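Local coordinates for protein mucus binding proteinn (Lactobacillus reuteri, PDB 4MT5) that probably binds mucin at the bacterial cell surface, this chain being one ubiquitin-like beta-grasp repeat of a long cell-wall-anchored protein, at residues A[2-7]-A[59-65]; A[6-12]-A[66-72]; A[109-113]-A[139-144]. All coordinates share one frame; numbering follows the deposited sequence.

Overall arrangement
Contacts 1 and 2 follow one another along strand 2-10, the first against the loop that leads into strand 65-77, the second against that strand; they share Val6 and Lys7, and their centres lie about 17 Å apart within the mucin binding domain. Contact 1 is a surface contact with a single direct hydrogen bond and a bridging water. Contact 2, partly buried, is regular parallel sheet pairing with histidine-carboxylate bonds added. Contact 3 lies in the Muc B2-like domain, its centre about 45 Å from that of contact 2 on the opposite side of the chain's centre. It is also partly buried, but no hydrogen bond crosses it, and phenylalanine and aliphatic groups make the join.

Contact 1 of 3, residues A[2-7]-A[59-65]; sequences QTAYVK and FGVGTPT
Tyr5 N donates to Pro64 O at 2.8 Å, with an N-H...O angle of 166°, and this is the one direct hydrogen bond between strand 2-7 and segment 59-65. Beside it the Tyr5 side chain is met by Thr63 of the loop and by Thr65, the first residue of strand 65-77. Thr63 CG2 lies 3.4 Å from Tyr5 CE2, approaching the ring obliquely, and Thr65 OG1 comes to 3.3 Å from Tyr5 CB. The Thr65 methyl turns the other way: CG2 is opposite the backbone N, with OG1 at chi1 -68°, which brings the methyl to 3.8 Å from Lys7 CB. Toward the start of the strand, direct pairing is replaced by a water bridge. The water donates to both Thr3 O and Gly62 O, each at 2.8 Å, and so spans two carbonyls that cannot bond to each other. The parallel pairing of strand 2-10 with strand 65-77 begins further on, at the bridge of Tyr5 with Thr65, whose CA atoms are 4.4 Å apart; the two strands are neighbours in the sheet of the beta-grasp fold, here in the mucin binding domain. Ahead of that bridge the loop bends outward, and Gln2, its chain bent at chi2 (-53°), brings CG up against Gly60 O. Phe59 turns back toward the strand, its CE1 4.1 Å from Ala4 CB. In the second shell, Thr3 CG2 covers one face of the Tyr5 ring near its rim, and strand 16-24 flanks strand 2-10 through backbone bonds of Gln2 with Gly24 and Ala4 with Leu22.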
loop_
_atom_site.group_PDB
_atom_site.type_symbol
_atom_site.label_atom_id
_atom_site.label_comp_id
_atom_site.label_asym_id
_atom_site.label_seq_id
_atom_site.Cartn_x
_atom_site.Cartn_y
_atom_site.Cartn_z
ATOM N N GLN A 2 -40.849 -29.112 -1.106
ATOM C CA GLN A 2 -40.102 -28.303 -2.040
ATOM C C GLN A 2 -38.722 -27.965 -1.507
ATOM O O GLN A 2 -38.407 -28.208 -0.342
ATOM C CB GLN A 2 -40.874 -27.032 -2.345
ATOM C CG GLN A 2 -42.319 -27.303 -2.639
ATOM C CD GLN A 2 -42.480 -28.334 -3.726
ATOM O OE1 GLN A 2 -41.887 -28.212 -4.807
ATOM N NE2 GLN A 2 -43.269 -29.376 -3.446
ATOM N N THR A 3 -37.899 -27.412 -2.385
ATOM C CA THR A 3 -36.558 -27.006 -2.022
ATOM C C THR A 3 -36.347 -25.572 -2.471
ATOM O O THR A 3 -36.872 -25.148 -3.498
ATOM C CB THR A 3 -35.504 -27.945 -2.643
ATOM O OG1 THR A 3 -35.466 -29.162 -1.889
ATOM C CG2 THR A 3 -34.128 -27.325 -2.604
ATOM N N ALA A 4 -35.616 -24.810 -1.671
ATOM C CA ALA A 4 -35.203 -23.492 -2.095
ATOM C C ALA A 4 -33.764 -23.294 -1.652
ATOM O O ALA A 4 -33.396 -23.693 -0.547
ATOM C CB ALA A 4 -36.115 -22.438 -1.502
ATOM N N TYR A 5 -32.948 -22.707 -2.523
ATOM C CA TYR A 5 -31.526 -22.524 -2.241
ATOM C C TYR A 5 -31.220 -21.045 -2.037
ATOM O O TYR A 5 -31.730 -20.193 -2.762
ATOM C CB TYR A 5 -30.652 -23.050 -3.391
ATOM C CG TYR A 5 -30.657 -24.545 -3.602
ATOM C CD1 TYR A 5 -30.168 -25.412 -2.627
ATOM C CD2 TYR A 5 -31.119 -25.093 -4.790
ATOM C CE1 TYR A 5 -30.161 -26.796 -2.826
ATOM C CE2 TYR A 5 -31.113 -26.467 -4.997
ATOM C CZ TYR A 5 -30.633 -27.311 -4.015
ATOM O OH TYR A 5 -30.635 -28.672 -4.234
ATOM N N VAL A 6 -30.378 -20.739 -1.056
ATOM C CA VAL A 6 -29.915 -19.374 -0.855
ATOM C C VAL A 6 -28.392 -19.410 -0.957
ATOM O O VAL A 6 -27.726 -20.062 -0.150
ATOM C CB VAL A 6 -30.382 -18.825 0.509
ATOM C CG1 VAL A 6 -29.867 -17.424 0.725
ATOM C CG2 VAL A 6 -31.899 -18.844 0.594
ATOM N N LYS A 7 -27.844 -18.757 -1.980
ATOM C CA LYS A 7 -26.432 -18.941 -2.337
ATOM C C LYS A 7 -25.663 -17.633 -2.162
ATOM O O LYS A 7 -25.962 -16.635 -2.820
ATOM C CB LYS A 7 -26.313 -19.467 -3.780
ATOM C CG LYS A 7 -24.901 -19.602 -4.314
ATOM C CD LYS A 7 -24.816 -20.460 -5.603
ATOM C CE LYS A 7 -25.284 -19.697 -6.846
ATOM N NZ LYS A 7 -25.109 -20.466 -8.121
ATOM N N PHE A 59 -42.497 -20.984 -0.614
ATOM C CA PHE A 59 -42.122 -22.104 -1.468
ATOM C C PHE A 59 -43.111 -22.190 -2.623
ATOM O O PHE A 59 -44.323 -22.133 -2.416
ATOM C CB PHE A 59 -42.164 -23.436 -0.706
ATOM C CG PHE A 59 -41.132 -23.569 0.388
ATOM C CD1 PHE A 59 -39.799 -23.835 0.088
ATOM C CD2 PHE A 59 -41.502 -23.468 1.726
ATOM C CE1 PHE A 59 -38.846 -23.970 1.100
ATOM C CE2 PHE A 59 -40.553 -23.594 2.740
ATOM C CZ PHE A 59 -39.221 -23.847 2.426
ATOM N N GLY A 60 -42.587 -22.329 -3.838
ATOM C CA GLY A 60 -43.384 -22.617 -5.026
ATOM C C GLY A 60 -43.202 -24.069 -5.441
ATOM O O GLY A 60 -43.350 -24.963 -4.617
ATOM N N VAL A 61 -42.859 -24.319 -6.700
ATOM C CA VAL A 61 -42.790 -25.697 -7.153
ATOM C C VAL A 61 -41.506 -26.041 -7.851
ATOM O O VAL A 61 -41.179 -27.224 -8.016
ATOM C CB VAL A 61 -43.941 -26.050 -8.073
ATOM C CG1 VAL A 61 -45.180 -26.291 -7.273
ATOM C CG2 VAL A 61 -44.153 -24.935 -9.076
ATOM N N GLY A 62 -40.770 -25.034 -8.284
ATOM C CA GLY A 62 -39.512 -25.343 -8.922
ATOM C C GLY A 62 -38.470 -25.718 -7.886
ATOM O O GLY A 62 -38.781 -26.091 -6.757
ATOM N N THR A 63 -37.213 -25.620 -8.286
ATOM C CA THR A 63 -36.123 -25.649 -7.347
ATOM C C THR A 63 -35.329 -24.370 -7.569
ATOM O O THR A 63 -34.363 -24.346 -8.317
ATOM C CB THR A 63 -35.283 -26.923 -7.533
ATOM O OG1 THR A 63 -36.034 -28.036 -7.032
ATOM C CG2 THR A 63 -33.979 -26.843 -6.765
ATOM N N PRO A 64 -35.770 -23.277 -6.941
ATOM C CA PRO A 64 -35.139 -21.974 -7.151
ATOM C C PRO A 64 -33.904 -21.746 -6.300
ATOM O O PRO A 64 -33.855 -22.175 -5.151
ATOM C CB PRO A 64 -36.228 -21.001 -6.722
ATOM C CG PRO A 64 -37.024 -21.746 -5.721
ATOM C CD PRO A 64 -36.987 -23.183 -6.118
ATOM N N THR A 65 -32.921 -21.069 -6.881
ATOM C CA THR A 65 -31.813 -20.496 -6.129
ATOM C C THR A 65 -31.906 -18.965 -6.081
ATOM O O THR A 65 -32.065 -18.295 -7.111
ATOM C CB THR A 65 -30.459 -20.897 -6.736
ATOM O OG1 THR A 65 -30.253 -22.301 -6.539
ATOM C CG2 THR A 65 -29.321 -20.130 -6.076
HETATM O O HOH W 1 -39.447 -24.583 -4.500
#

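Contact 2 of 3, residues A[6-12]-A[66-72]; sequences VKYVDDT and YEVHFKH
His69 packs against Val9 and bonds to Asp11, and its side chain can be followed outward atom by atom. CB lies near Asp11 OD2. With CG opposite the carbonyl carbon (chi1 -68°), the ring stands alongside Val9, whose CB is 3.5 Å from His69 ND1. That nitrogen donates to the syn lone pair of Asp11 OD1 at 2.7 Å, the oxygen tilted 22° from the ring plane. CE1 lies close to Val9 CB as well. At the tip, NE2 donates to Glu67 OE1 at 2.8 Å, meeting it from above the carboxylate plane. Both ring nitrogens are thus gripped by carboxylates, which would probably favour a protonated imidazole. Glu67 OE2 also faces Lys7 NZ in a long, weak salt bridge of 3.4 Å. Beneath these side chains runs a parallel ladder. Lys7 N and Val9 N donate to Tyr66 O and Val68 O, while Val68 N and Phe70 N donate to Lys7 O and Val9 O, and the strand axes differ in direction by 21°. In a ubiquitin-like beta-grasp fold such a parallel pair lies at the middle of the sheet. The opposite face carries Tyr8, Val68 and Phe70, with Phe70 CE2 3.7 Å from Tyr8 CD1, the two rings meeting at their edges. Helix 35-42 covers Val68 and Phe70 through Ile38. Where strand 2-10 ends, His72 NE2 donates to Asp10 OD2 at 3.0 Å, an oxygen also bonded to Thr13, while His72 ND1 bonds Asp120. Thr12 CG2 sits 3.7 Å over the centroid of the His72 ring in a CH-pi contact, and Asp10 OD1 takes Thr12 N in an Asx turn.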
loop_
_atom_site.group_PDB
_atom_site.type_symbol
_atom_site.label_atom_id
_atom_site.label_comp_id
_atom_site.label_asym_id
_atom_site.label_seq_id
_atom_site.Cartn_x
_atom_site.Cartn_y
_atom_site.Cartn_z
ATOM N N VAL A 6 -30.378 -20.739 -1.056
ATOM C CA VAL A 6 -29.915 -19.374 -0.855
ATOM C C VAL A 6 -28.392 -19.410 -0.957
ATOM O O VAL A 6 -27.726 -20.062 -0.150
ATOM C CB VAL A 6 -30.382 -18.825 0.509
ATOM C CG1 VAL A 6 -29.867 -17.424 0.725
ATOM C CG2 VAL A 6 -31.899 -18.844 0.594
ATOM N N LYS A 7 -27.844 -18.757 -1.980
ATOM C CA LYS A 7 -26.432 -18.941 -2.337
ATOM C C LYS A 7 -25.663 -17.633 -2.162
ATOM O O LYS A 7 -25.962 -16.635 -2.820
ATOM C CB LYS A 7 -26.313 -19.467 -3.780
ATOM C CG LYS A 7 -24.901 -19.602 -4.314
ATOM C CD LYS A 7 -24.816 -20.460 -5.603
ATOM C CE LYS A 7 -25.284 -19.697 -6.846
ATOM N NZ LYS A 7 -25.109 -20.466 -8.121
ATOM N N TYR A 8 -24.689 -17.641 -1.255
ATOM C CA TYR A 8 -23.874 -16.466 -0.968
ATOM C C TYR A 8 -22.586 -16.546 -1.764
ATOM O O TYR A 8 -21.791 -17.464 -1.563
ATOM C CB TYR A 8 -23.523 -16.401 0.519
ATOM C CG TYR A 8 -24.694 -16.310 1.463
ATOM C CD1 TYR A 8 -25.083 -15.093 1.998
ATOM C CD2 TYR A 8 -25.412 -17.451 1.828
ATOM C CE1 TYR A 8 -26.171 -15.011 2.878
ATOM C CE2 TYR A 8 -26.497 -17.379 2.698
ATOM C CZ TYR A 8 -26.869 -16.157 3.220
ATOM O OH TYR A 8 -27.935 -16.081 4.082
ATOM N N VAL A 9 -22.366 -15.563 -2.634
ATOM C CA VAL A 9 -21.260 -15.586 -3.586
ATOM C C VAL A 9 -20.244 -14.459 -3.391
ATOM O O VAL A 9 -20.594 -13.300 -3.312
ATOM C CB VAL A 9 -21.800 -15.481 -5.016
ATOM C CG1 VAL A 9 -20.678 -15.469 -5.985
ATOM C CG2 VAL A 9 -22.720 -16.626 -5.311
ATOM N N ASP A 10 -18.974 -14.822 -3.333
ATOM C CA ASP A 10 -17.869 -13.865 -3.371
ATOM C C ASP A 10 -17.503 -13.523 -4.820
ATOM O O ASP A 10 -16.821 -14.296 -5.492
ATOM C CB ASP A 10 -16.653 -14.448 -2.628
ATOM C CG ASP A 10 -15.393 -13.626 -2.812
ATOM O OD1 ASP A 10 -15.494 -12.455 -3.247
ATOM O OD2 ASP A 10 -14.294 -14.151 -2.508
ATOM N N ASP A 11 -17.940 -12.352 -5.280
ATOM C CA ASP A 11 -17.754 -11.951 -6.667
ATOM C C ASP A 11 -16.289 -11.780 -6.992
ATOM O O ASP A 11 -15.886 -11.971 -8.134
ATOM C CB ASP A 11 -18.531 -10.672 -7.007
ATOM C CG ASP A 11 -20.062 -10.893 -7.053
ATOM O OD1 ASP A 11 -20.502 -12.048 -6.838
ATOM O OD2 ASP A 11 -20.829 -9.924 -7.319
ATOM N N THR A 12 -15.482 -11.447 -5.990
ATOM C CA THR A 12 -14.046 -11.218 -6.212
ATOM C C THR A 12 -13.323 -12.476 -6.723
ATOM O O THR A 12 -12.733 -12.469 -7.811
ATOM C CB THR A 12 -13.338 -10.664 -4.943
ATOM O OG1 THR A 12 -13.776 -9.324 -4.679
ATOM C CG2 THR A 12 -11.853 -10.636 -5.134
ATOM N N TYR A 66 -31.818 -18.415 -4.875
ATOM C CA TYR A 66 -31.688 -16.980 -4.697
ATOM C C TYR A 66 -30.229 -16.657 -4.341
ATOM O O TYR A 66 -29.588 -17.396 -3.588
ATOM C CB TYR A 66 -32.636 -16.517 -3.602
ATOM C CG TYR A 66 -34.092 -16.835 -3.853
ATOM C CD1 TYR A 66 -34.924 -15.930 -4.507
ATOM C CD2 TYR A 66 -34.646 -18.034 -3.433
ATOM C CE1 TYR A 66 -36.274 -16.212 -4.731
ATOM C CE2 TYR A 66 -36.000 -18.317 -3.653
ATOM C CZ TYR A 66 -36.791 -17.403 -4.299
ATOM O OH TYR A 66 -38.101 -17.682 -4.522
ATOM N N GLU A 67 -29.694 -15.576 -4.901
ATOM C CA GLU A 67 -28.272 -15.263 -4.731
ATOM C C GLU A 67 -28.006 -14.010 -3.883
ATOM O O GLU A 67 -28.678 -12.990 -3.995
ATOM C CB GLU A 67 -27.565 -15.155 -6.095
ATOM C CG GLU A 67 -27.422 -16.488 -6.869
ATOM C CD GLU A 67 -26.706 -16.331 -8.223
ATOM O OE1 GLU A 67 -26.734 -15.205 -8.774
ATOM O OE2 GLU A 67 -26.113 -17.318 -8.737
ATOM N N VAL A 68 -27.019 -14.101 -3.010
ATOM C CA VAL A 68 -26.565 -12.930 -2.270
ATOM C C VAL A 68 -25.129 -12.677 -2.700
ATOM O O VAL A 68 -24.262 -13.502 -2.430
ATOM C CB VAL A 68 -26.627 -13.154 -0.727
ATOM C CG1 VAL A 68 -26.123 -11.932 0.012
ATOM C CG2 VAL A 68 -28.046 -13.477 -0.278
ATOM N N HIS A 69 -24.862 -11.572 -3.392
ATOM C CA HIS A 69 -23.497 -11.337 -3.883
ATOM C C HIS A 69 -22.667 -10.407 -2.965
ATOM O O HIS A 69 -23.175 -9.439 -2.403
ATOM C CB HIS A 69 -23.500 -10.842 -5.349
ATOM C CG HIS A 69 -23.945 -11.876 -6.343
ATOM N ND1 HIS A 69 -23.086 -12.813 -6.882
ATOM C CD2 HIS A 69 -25.159 -12.120 -6.895
ATOM C CE1 HIS A 69 -23.752 -13.589 -7.721
ATOM N NE2 HIS A 69 -25.011 -13.193 -7.745
ATOM N N PHE A 70 -21.391 -10.729 -2.801
ATOM C CA PHE A 70 -20.481 -9.895 -2.035
ATOM C C PHE A 70 -19.270 -9.604 -2.875
ATOM O O PHE A 70 -19.032 -10.301 -3.857
ATOM C CB PHE A 70 -19.988 -10.630 -0.805
ATOM C CG PHE A 70 -21.055 -10.928 0.196
ATOM C CD1 PHE A 70 -21.225 -10.118 1.306
ATOM C CD2 PHE A 70 -21.872 -12.028 0.049
ATOM C CE1 PHE A 70 -22.187 -10.403 2.240
ATOM C CE2 PHE A 70 -22.836 -12.309 0.981
ATOM C CZ PHE A 70 -22.995 -11.496 2.075
ATOM N N LYS A 71 -18.511 -8.576 -2.490
ATOM C CA LYS A 71 -17.153 -8.357 -3.014
ATOM C C LYS A 71 -16.222 -8.103 -1.843
ATOM O O LYS A 71 -16.679 -7.823 -0.732
ATOM C CB LYS A 71 -17.090 -7.179 -3.983
ATOM C CG LYS A 71 -17.525 -5.858 -3.368
ATOM C CD LYS A 71 -17.353 -4.704 -4.343
ATOM C CE LYS A 71 -18.270 -3.526 -3.987
ATOM N NZ LYS A 71 -18.133 -2.460 -5.031
ATOM N N HIS A 72 -14.922 -8.213 -2.081
ATOM C CA HIS A 72 -13.942 -7.951 -1.031
ATOM C C HIS A 72 -13.903 -6.478 -0.649
ATOM O O HIS A 72 -13.954 -5.595 -1.503
ATOM C CB HIS A 72 -12.548 -8.396 -1.464
ATOM C CG HIS A 72 -12.350 -9.878 -1.439
ATOM N ND1 HIS A 72 -11.104 -10.466 -1.526
ATOM C CD2 HIS A 72 -13.237 -10.896 -1.332
ATOM C CE1 HIS A 72 -11.233 -11.778 -1.474
ATOM N NE2 HIS A 72 -12.517 -12.067 -1.359
#

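Contact 3 of 3, residues A[109-113]-A[139-144]; sequences TAVTF and ADSKTF
The Phe113 ring presents its edge to the backbone of segment 139-144: Phe113 CE1 lies 3.9 Å from Ser141 CA, and Ala139 O and Lys142 N also lie near the ring plane. One face of this ring is covered by Val111 CG2, offset toward the rim. The Phe144 ring has the backbone carbon of Ala110 at its edge, while Thr109 OG1 and Val111 CG1 approach it obliquely, at 3.5 Å from Phe144 CE1 and 3.7 Å from Phe144 CZ respectively. Val111 divides its methyls by torsion: CG1, at chi1 56°, turns to Phe144, and CG2, opposite the backbone N, turns to Lys142 CG at 4.0 Å. With a serine in place of Phe144, Val111 CG1 would probably lose its aromatic partner and a gap would open beside Thr109. The strand axes run nearly antiparallel, at 174°, but stay 9.1 Å apart and no hydrogen bond joins them, so these are layers and not sheet neighbours. Val167, on strand 161-167, touches both Val111 and Phe144. Strand 142-148 pairs with 161-167, and this two-stranded antiparallel sheet packs by side chains on the larger sheet holding strand 104-120, a layered beta packing within the Muc B2-like domain.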
loop_
_atom_site.group_PDB
_atom_site.type_symbol
_atom_site.label_atom_id
_atom_site.label_comp_id
_atom_site.label_asym_id
_atom_site.label_seq_id
_atom_site.Cartn_x
_atom_site.Cartn_y
_atom_site.Cartn_z
ATOM N N THR A 109 22.246 15.603 3.135
ATOM C CA THR A 109 20.946 15.901 2.538
ATOM C C THR A 109 20.108 14.621 2.401
ATOM O O THR A 109 20.599 13.587 1.952
ATOM C CB THR A 109 21.106 16.622 1.177
ATOM O OG1 THR A 109 21.856 15.794 0.282
ATOM C CG2 THR A 109 21.852 17.947 1.354
ATOM N N ALA A 110 18.846 14.687 2.805
ATOM C CA ALA A 110 18.003 13.500 2.803
ATOM C C ALA A 110 16.828 13.631 1.838
ATOM O O ALA A 110 16.306 14.730 1.622
ATOM C CB ALA A 110 17.496 13.224 4.207
ATOM N N VAL A 111 16.416 12.510 1.253
ATOM C CA VAL A 111 15.150 12.461 0.525
ATOM C C VAL A 111 14.325 11.276 1.014
ATOM O O VAL A 111 14.832 10.165 1.127
ATOM C CB VAL A 111 15.333 12.418 -1.014
ATOM C CG1 VAL A 111 16.208 11.265 -1.420
ATOM C CG2 VAL A 111 13.988 12.335 -1.712
ATOM N N THR A 112 13.063 11.537 1.342
ATOM C CA THR A 112 12.144 10.495 1.776
ATOM C C THR A 112 11.084 10.264 0.709
ATOM O O THR A 112 10.355 11.189 0.345
ATOM C CB THR A 112 11.442 10.860 3.103
ATOM O OG1 THR A 112 12.402 10.896 4.163
ATOM C CG2 THR A 112 10.377 9.836 3.453
ATOM N N PHE A 113 11.013 9.033 0.206
ATOM C CA PHE A 113 9.982 8.640 -0.737
ATOM C C PHE A 113 8.822 8.040 0.046
ATOM O O PHE A 113 9.042 7.200 0.912
ATOM C CB PHE A 113 10.530 7.612 -1.720
ATOM C CG PHE A 113 11.536 8.167 -2.675
ATOM C CD1 PHE A 113 11.131 8.760 -3.858
ATOM C CD2 PHE A 113 12.889 8.093 -2.398
ATOM C CE1 PHE A 113 12.054 9.272 -4.747
ATOM C CE2 PHE A 113 13.820 8.603 -3.284
ATOM C CZ PHE A 113 13.400 9.194 -4.461
ATOM N N ALA A 139 6.604 11.659 -7.884
ATOM C CA ALA A 139 7.950 11.511 -8.436
ATOM C C ALA A 139 8.528 10.133 -8.118
ATOM O O ALA A 139 8.333 9.611 -7.023
ATOM C CB ALA A 139 8.868 12.595 -7.906
ATOM N N ASP A 140 9.247 9.565 -9.083
ATOM C CA ASP A 140 9.859 8.249 -8.946
ATOM C C ASP A 140 11.344 8.321 -8.689
ATOM O O ASP A 140 11.997 7.302 -8.466
ATOM C CB ASP A 140 9.637 7.426 -10.204
ATOM C CG ASP A 140 8.240 6.870 -10.284
ATOM O OD1 ASP A 140 7.555 6.840 -9.232
ATOM O OD2 ASP A 140 7.828 6.459 -11.389
ATOM N N SER A 141 11.885 9.528 -8.742
ATOM C CA SER A 141 13.297 9.744 -8.455
ATOM C C SER A 141 13.523 11.180 -8.025
ATOM O O SER A 141 12.602 11.993 -8.001
ATOM C CB SER A 141 14.152 9.419 -9.672
ATOM O OG SER A 141 13.666 10.101 -10.808
ATOM N N LYS A 142 14.755 11.488 -7.673
ATOM C CA LYS A 142 15.096 12.819 -7.201
ATOM C C LYS A 142 16.574 12.964 -7.485
ATOM O O LYS A 142 17.335 12.010 -7.329
ATOM C CB LYS A 142 14.774 12.955 -5.700
ATOM C CG LYS A 142 15.313 14.197 -5.003
ATOM C CD LYS A 142 14.832 15.492 -5.655
ATOM C CE LYS A 142 15.244 16.711 -4.815
ATOM N NZ LYS A 142 16.656 16.583 -4.299
ATOM N N THR A 143 16.982 14.125 -7.971
ATOM C CA THR A 143 18.399 14.346 -8.184
ATOM C C THR A 143 18.923 15.159 -7.016
ATOM O O THR A 143 18.292 16.124 -6.576
ATOM C CB THR A 143 18.699 15.064 -9.510
ATOM O OG1 THR A 143 18.141 16.383 -9.479
ATOM C CG2 THR A 143 18.126 14.285 -10.686
ATOM N N PHE A 144 20.065 14.742 -6.486
ATOM C CA PHE A 144 20.708 15.521 -5.456
ATOM C C PHE A 144 21.453 16.653 -6.132
ATOM O O PHE A 144 22.172 16.426 -7.113
ATOM C CB PHE A 144 21.669 14.657 -4.660
ATOM C CG PHE A 144 21.007 13.862 -3.584
ATOM C CD1 PHE A 144 20.293 14.498 -2.574
ATOM C CD2 PHE A 144 21.105 12.479 -3.567
ATOM C CE1 PHE A 144 19.680 13.769 -1.567
ATOM C CE2 PHE A 144 20.498 11.739 -2.564
ATOM C CZ PHE A 144 19.781 12.386 -1.560
#